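Local coordinates for protein aminopeptidase (PDB 5IB9) that probably removes amino acids from the N-termini of peptides as a zinc-dependent M28 aminopeptidase, and is captured here with the inhibitor bestatin, at residues P59-G64 / T200-N205; N274-S279 / R345-S350. All coordinates share one frame; numbering follows the deposited sequence.

In the fold
Interaction 1 pairs strands 55-66 and 187-210 by backbone hydrogen bonds; interaction 2 brings together the two short chain pieces 274-279 and 345-350 that flank the bound inhibitor. Their centres lie about 14 Å apart and they touch directly. Phe60 CZ packs 3.3 Å from Gly278 CA, Phe62 CE1 comes within 3.5 Å of Asn274 OD1, and Asn205 ND2 probably donates to Gly278 O at 2.9 Å. The Phe60-Phe62 face of the strand pair thus backs the start of helix 277-283, whose preceding turn borders the inhibitor. Interaction 2 contacts the inhibitor itself, whereas in interaction 1 the side chain of Phe62 stays about 11 Å from it and His204 binds a zinc apart from the active-site pair.

Interaction 1 of 2, residues P59-G64 / T200-N205; sequences PFQFEG and TLTSHN. With ZN (zinc ion), chain G.
Pro59 sits opposite His204 in a non-hydrogen-bonded pair, its CB 4.0 Å from CD2 of the imidazole. That ring binds a zinc through NE2 (2.0 Å), and Glu288 of the second subunit and waters add further ligands. Phe60 comes next, exchanging two backbone bonds with Ser203. Its CG stands between the backbone N and the carbonyl carbon (chi1 56°), which lays the ring against the partner strand: one face meets Ser203 C, and CZ lies 3.5 Å from Ser203 CB. Gln61 points to the other side, where its amide OE1 approaches the Thr200 methyl and NE2 donates to a water that also bonds Thr202 OG1. Phe62 repeats the turn of Phe60 and the paired bonds, now with Leu201; Leu201 N reaches Phe62 O at 2.8 Å in a nearly straight bond. Leu201 CB forms an off-centre CH-pi contact 4.1 Å from the Phe62 ring centroid. The Glu63 side chain bends at chi2 (-54°) and brings OE1 to Thr200 OG1, which donates to the syn side of OE1 at 2.6 Å. Alternating hydrogen-bonded and non-hydrogen-bonded pairs, with Phe60, Phe62, Leu201 and Ser203 on one face and Gln61, Glu63 and His204 on the other, make this a regular antiparallel beta pairing.

Interaction 2 of 2, residues N274-S279 / R345-S350; sequences NGLIGS and RSDHES. With BES (2-(3-amino-2-hydroxy-4-phenyl-butyrylamino)-4-methyl-pentanoic acid), chain H.
Ser279 OG reaches across to Asp347 and donates to OD1 at 2.6 Å, meeting the carboxylate oxygen on its anti side and 20° out of plane. With chi1 at 56° the hydroxyl lies between its own backbone N and carbonyl carbon, close to Ser350 OG as well (2.7 Å). A water, accepting from Ser279 N and donating to Asp347 OD1, gives that oxygen a second hydrogen-bond donor, so OD1 is held twice, by Ser279 OG and by this water. Beside this polar knot Leu276 is wedged: CD1 lies 3.4 Å from Ser346 O and also rests on Glu349 CB, while CD2 looks toward C15 of the inhibitor's leucine-like side chain. Leu276 occupies the N-cap position of helix 277-283, and together with Gly275 and Arg345 it lines the bestatin pocket of the M28 peptidase fold; Ser346 OG, hydrogen-bonded to the zinc ligand Asp301, ties the same turn to the metal site. The looser side begins at Arg345, partly exposed, whose side chain turns from segment 274-279 to the inhibitor. Bent at chi3 (62°), it directs NE (2.8 Å) and NH2 (2.9 Å) to carboxylate oxygen O4, with C8 of the phenyl ring over one guanidinium face. Replacing Arg345 with an alanine would probably leave that carboxylate without its charged mate and the phenyl ring without this flat support. Arg345 O still takes the inhibitor's amide N1 at 3.0 Å.

Interaction 1 of 2, residues P59-G64 / T200-N205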
loop_
_atom_site.group_PDB
_atom_site.type_symbol
_atom_site.label_atom_id
_atom_site.label_comp_id
_atom_site.label_asym_id
_atom_site.label_seq_id
_atom_site.Cartn_x
_atom_site.Cartn_y
_atom_site.Cartn_z
ATOM N N PRO A 59 11.020 -1.869 -5.419
ATOM C CA PRO A 59 10.001 -2.156 -6.466
ATOM C C PRO A 59 8.674 -1.911 -5.881
ATOM O O PRO A 59 8.483 -2.057 -4.632
ATOM C CB PRO A 59 10.207 -3.661 -6.772
ATOM C CG PRO A 59 10.628 -4.248 -5.373
ATOM C CD PRO A 59 11.440 -3.106 -4.678
ATOM N N PHE A 60 7.658 -1.668 -6.735
ATOM C CA PHE A 60 6.292 -1.654 -6.227
ATOM C C PHE A 60 5.358 -1.926 -7.403
ATOM O O PHE A 60 5.654 -1.589 -8.502
ATOM C CB PHE A 60 5.872 -0.340 -5.486
ATOM C CG PHE A 60 6.038 0.884 -6.296
ATOM C CD1 PHE A 60 5.034 1.388 -7.184
ATOM C CD2 PHE A 60 7.267 1.527 -6.318
ATOM C CE1 PHE A 60 5.320 2.530 -7.972
ATOM C CE2 PHE A 60 7.494 2.645 -7.095
ATOM C CZ PHE A 60 6.548 3.201 -7.910
ATOM N N GLN A 61 4.245 -2.608 -7.154
ATOM C CA GLN A 61 3.280 -2.804 -8.233
ATOM C C GLN A 61 2.186 -1.759 -8.141
ATOM O O GLN A 61 1.864 -1.248 -7.052
ATOM C CB GLN A 61 2.656 -4.205 -8.167
ATOM C CG GLN A 61 3.672 -5.294 -8.524
ATOM C CD GLN A 61 3.116 -6.751 -8.382
ATOM O OE1 GLN A 61 1.954 -6.949 -8.007
ATOM N NE2 GLN A 61 3.971 -7.758 -8.639
ATOM N N PHE A 62 1.536 -1.497 -9.279
ATOM C CA PHE A 62 0.388 -0.602 -9.313
ATOM C C PHE A 62 -0.379 -1.005 -10.537
ATOM O O PHE A 62 0.113 -1.728 -11.426
ATOM C CB PHE A 62 0.857 0.882 -9.331
ATOM C CG PHE A 62 1.468 1.291 -10.621
ATOM C CD1 PHE A 62 0.729 1.944 -11.600
ATOM C CD2 PHE A 62 2.823 0.955 -10.925
ATOM C CE1 PHE A 62 1.326 2.306 -12.817
ATOM C CE2 PHE A 62 3.419 1.278 -12.106
ATOM C CZ PHE A 62 2.692 1.960 -13.091
ATOM N N GLU A 63 -1.605 -0.491 -10.600
ATOM C CA GLU A 63 -2.475 -0.848 -11.716
ATOM C C GLU A 63 -2.317 0.193 -12.809
ATOM O O GLU A 63 -2.594 1.364 -12.568
ATOM C CB GLU A 63 -3.935 -0.947 -11.200
ATOM C CG GLU A 63 -4.216 -2.114 -10.235
ATOM C CD GLU A 63 -3.799 -3.484 -10.797
ATOM O OE1 GLU A 63 -2.949 -4.192 -10.158
ATOM O OE2 GLU A 63 -4.328 -3.860 -11.879
ATOM N N GLY A 64 -1.850 -0.211 -13.973
ATOM C CA GLY A 64 -1.669 0.663 -15.110
ATOM C C GLY A 64 -2.934 0.594 -15.964
ATOM O O GLY A 64 -3.814 -0.251 -15.738
ATOM N N THR A 200 -1.449 -5.014 -14.268
ATOM C CA THR A 200 -0.533 -4.721 -13.127
ATOM C C THR A 200 0.835 -4.450 -13.676
ATOM O O THR A 200 1.358 -5.230 -14.492
ATOM C CB THR A 200 -0.475 -5.946 -12.123
ATOM O OG1 THR A 200 -1.757 -6.114 -11.537
ATOM C CG2 THR A 200 0.592 -5.771 -10.962
ATOM N N LEU A 201 1.443 -3.331 -13.230
ATOM C CA LEU A 201 2.784 -2.971 -13.688
ATOM C C LEU A 201 3.681 -2.852 -12.449
ATOM O O LEU A 201 3.226 -2.871 -11.296
ATOM C CB LEU A 201 2.750 -1.596 -14.361
ATOM C CG LEU A 201 1.875 -1.434 -15.608
ATOM C CD1 LEU A 201 1.927 0.071 -16.013
ATOM C CD2 LEU A 201 2.416 -2.330 -16.685
ATOM N N THR A 202 4.990 -2.878 -12.728
ATOM C CA THR A 202 5.924 -2.686 -11.602
ATOM C C THR A 202 6.792 -1.471 -11.944
ATOM O O THR A 202 7.318 -1.319 -13.057
ATOM C CB THR A 202 6.909 -3.887 -11.557
ATOM O OG1 THR A 202 6.129 -5.071 -11.320
ATOM C CG2 THR A 202 7.878 -3.760 -10.371
ATOM N N SER A 203 6.849 -0.583 -11.005
ATOM C CA SER A 203 7.792 0.531 -11.073
ATOM C C SER A 203 8.781 0.478 -9.876
ATOM O O SER A 203 8.820 -0.537 -9.128
ATOM C CB SER A 203 6.966 1.848 -11.096
ATOM O OG SER A 203 7.746 3.058 -11.191
ATOM N N HIS A 204 9.618 1.482 -9.778
ATOM C CA HIS A 204 10.687 1.467 -8.763
ATOM C C HIS A 204 11.016 2.849 -8.278
ATOM O O HIS A 204 10.884 3.828 -9.014
ATOM C CB HIS A 204 11.970 0.943 -9.391
ATOM C CG HIS A 204 11.854 -0.373 -10.105
ATOM N ND1 HIS A 204 11.315 -0.531 -11.375
ATOM C CD2 HIS A 204 12.129 -1.618 -9.653
ATOM C CE1 HIS A 204 11.248 -1.833 -11.654
ATOM N NE2 HIS A 204 11.809 -2.495 -10.664
ATOM N N ASN A 205 11.560 2.909 -7.030
ATOM C CA ASN A 205 12.261 4.089 -6.510
ATOM C C ASN A 205 13.737 3.738 -6.415
ATOM O O ASN A 205 14.078 2.613 -6.087
ATOM C CB ASN A 205 11.735 4.469 -5.114
ATOM C CG ASN A 205 10.238 4.646 -5.120
ATOM O OD1 ASN A 205 9.728 5.374 -5.961
ATOM N ND2 ASN A 205 9.589 4.204 -4.075
HETATM ZN ZN ZN G . 12.256 -4.468 -10.737
HETATM O O HOH W 1 6.638 -7.201 -9.672
HETATM O O HOH W 2 13.722 -4.938 -11.927
HETATM O O HOH W 3 10.905 -5.866 -11.069
HETATM O O HOH W 4 10.371 -5.410 -12.096
HETATM O O HOH W 5 12.089 -5.067 -12.725
#

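Interaction 2 of 2, residues N274-S279 / R345-S350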
loop_
_atom_site.group_PDB
_atom_site.type_symbol
_atom_site.label_atom_id
_atom_site.label_comp_id
_atom_site.label_asym_id
_atom_site.label_seq_id
_atom_site.Cartn_x
_atom_site.Cartn_y
_atom_site.Cartn_z
ATOM N N ASN A 274 1.288 8.960 -12.073
ATOM C CA ASN A 274 0.159 8.099 -11.786
ATOM C C ASN A 274 -0.536 8.370 -10.477
ATOM O O ASN A 274 -1.396 7.579 -10.058
ATOM C CB ASN A 274 0.626 6.579 -11.758
ATOM C CG ASN A 274 1.367 6.170 -13.030
ATOM O OD1 ASN A 274 0.773 5.591 -13.967
ATOM N ND2 ASN A 274 2.605 6.612 -13.143
ATOM N N GLY A 275 -0.136 9.414 -9.731
ATOM C CA GLY A 275 -0.683 9.702 -8.457
ATOM C C GLY A 275 0.301 9.516 -7.297
ATOM O O GLY A 275 -0.071 9.147 -6.199
ATOM N N LEU A 276 1.550 9.913 -7.518
ATOM C CA LEU A 276 2.575 9.906 -6.447
ATOM C C LEU A 276 2.836 8.512 -5.958
ATOM O O LEU A 276 3.060 8.368 -4.750
ATOM C CB LEU A 276 2.245 10.919 -5.297
ATOM C CG LEU A 276 1.705 12.269 -5.784
ATOM C CD1 LEU A 276 1.463 13.086 -4.506
ATOM C CD2 LEU A 276 2.601 12.999 -6.744
ATOM N N ILE A 277 2.642 7.453 -6.754
ATOM C CA ILE A 277 2.680 6.075 -6.231
ATOM C C ILE A 277 4.020 5.781 -5.603
ATOM O O ILE A 277 4.092 5.208 -4.484
ATOM C CB ILE A 277 2.250 5.062 -7.286
ATOM C CG1 ILE A 277 0.832 5.539 -7.714
ATOM C CG2 ILE A 277 2.100 3.690 -6.532
ATOM C CD1 ILE A 277 0.260 4.601 -8.768
ATOM N N GLY A 278 5.068 6.109 -6.294
ATOM C CA GLY A 278 6.401 5.700 -5.727
ATOM C C GLY A 278 6.722 6.437 -4.493
ATOM O O GLY A 278 7.205 5.765 -3.527
ATOM N N SER A 279 6.474 7.748 -4.346
ATOM C CA SER A 279 6.744 8.343 -3.045
ATOM C C SER A 279 5.840 7.912 -1.933
ATOM O O SER A 279 6.253 7.836 -0.785
ATOM C CB SER A 279 6.773 9.853 -3.134
ATOM O OG SER A 279 5.544 10.372 -3.680
ATOM N N ARG A 345 0.643 18.304 -5.814
ATOM C CA ARG A 345 0.819 17.797 -7.177
ATOM C C ARG A 345 2.217 17.236 -7.437
ATOM O O ARG A 345 2.661 17.173 -8.619
ATOM C CB ARG A 345 0.519 18.849 -8.297
ATOM C CG ARG A 345 -0.886 19.479 -8.214
ATOM C CD ARG A 345 -0.996 20.765 -9.149
ATOM N NE ARG A 345 -0.784 20.448 -10.562
ATOM C CZ ARG A 345 -0.812 21.335 -11.552
ATOM N NH1 ARG A 345 -1.094 22.612 -11.301
ATOM N NH2 ARG A 345 -0.582 20.942 -12.800
ATOM N N SER A 346 2.979 16.945 -6.353
ATOM C CA SER A 346 4.350 16.302 -6.576
ATOM C C SER A 346 4.653 15.554 -5.280
ATOM O O SER A 346 3.875 15.535 -4.361
ATOM C CB SER A 346 5.412 17.333 -6.962
ATOM O OG SER A 346 6.544 16.667 -7.510
ATOM N N ASP A 347 5.790 14.886 -5.282
ATOM C CA ASP A 347 6.127 13.909 -4.218
ATOM C C ASP A 347 6.312 14.511 -2.823
ATOM O O ASP A 347 6.192 13.735 -1.862
ATOM C CB ASP A 347 7.394 13.131 -4.618
ATOM C CG ASP A 347 7.180 12.332 -5.915
ATOM O OD1 ASP A 347 6.264 11.482 -5.939
ATOM O OD2 ASP A 347 7.917 12.650 -6.899
ATOM N N HIS A 348 6.427 15.835 -2.699
ATOM C CA HIS A 348 6.471 16.421 -1.341
ATOM C C HIS A 348 5.186 16.127 -0.586
ATOM O O HIS A 348 5.218 16.051 0.645
ATOM C CB HIS A 348 6.777 17.904 -1.362
ATOM C CG HIS A 348 5.782 18.701 -2.153
ATOM N ND1 HIS A 348 5.445 18.429 -3.479
ATOM C CD2 HIS A 348 5.103 19.803 -1.777
ATOM C CE1 HIS A 348 4.524 19.339 -3.856
ATOM N NE2 HIS A 348 4.334 20.194 -2.845
ATOM N N GLU A 349 4.063 15.943 -1.285
ATOM C CA GLU A 349 2.779 15.611 -0.609
ATOM C C GLU A 349 2.850 14.315 0.162
ATOM O O GLU A 349 2.127 14.146 1.147
ATOM C CB GLU A 349 1.732 15.496 -1.677
ATOM C CG GLU A 349 0.275 15.528 -1.110
ATOM C CD GLU A 349 -0.711 15.758 -2.266
ATOM O OE1 GLU A 349 -0.601 16.733 -3.069
ATOM O OE2 GLU A 349 -1.584 14.940 -2.393
ATOM N N SER A 350 3.714 13.398 -0.258
ATOM C CA SER A 350 3.834 12.120 0.475
ATOM C C SER A 350 4.517 12.191 1.807
ATOM O O SER A 350 4.275 11.359 2.688
ATOM C CB SER A 350 4.531 11.134 -0.483
ATOM O OG SER A 350 3.746 11.004 -1.699
HETATM N N2 BES H . 5.374 18.528 -12.005
HETATM C C1 BES H . 3.956 18.169 -11.978
HETATM C C6 BES H . 3.269 19.023 -10.914
HETATM C C7 BES H . 3.101 20.516 -11.178
HETATM C C8 BES H . 2.786 21.042 -12.455
HETATM C C12 BES H . 3.232 21.392 -10.078
HETATM C C9 BES H . 2.608 22.433 -12.610
HETATM C C11 BES H . 3.059 22.796 -10.237
HETATM C C10 BES H . 2.754 23.303 -11.510
HETATM C C2 BES H . 3.799 16.673 -11.683
HETATM O O2 BES H . 4.764 16.113 -12.572
HETATM C C3 BES H . 2.419 16.322 -12.120
HETATM O O3 BES H . 2.161 16.401 -13.316
HETATM N N1 BES H . 1.557 16.045 -11.204
HETATM C C4 BES H . 0.167 15.776 -11.586
HETATM C C13 BES H . -0.512 15.491 -10.258
HETATM C C14 BES H . 0.014 14.249 -9.531
HETATM C C15 BES H . -0.900 14.108 -8.321
HETATM C C16 BES H . 0.072 12.978 -10.380
HETATM C C5 BES H . -0.559 16.998 -12.134
HETATM O O1 BES H . -1.626 16.825 -12.793
HETATM O O4 BES H . -0.148 18.156 -11.943
HETATM O O HOH W 6 5.858 8.989 -6.908
#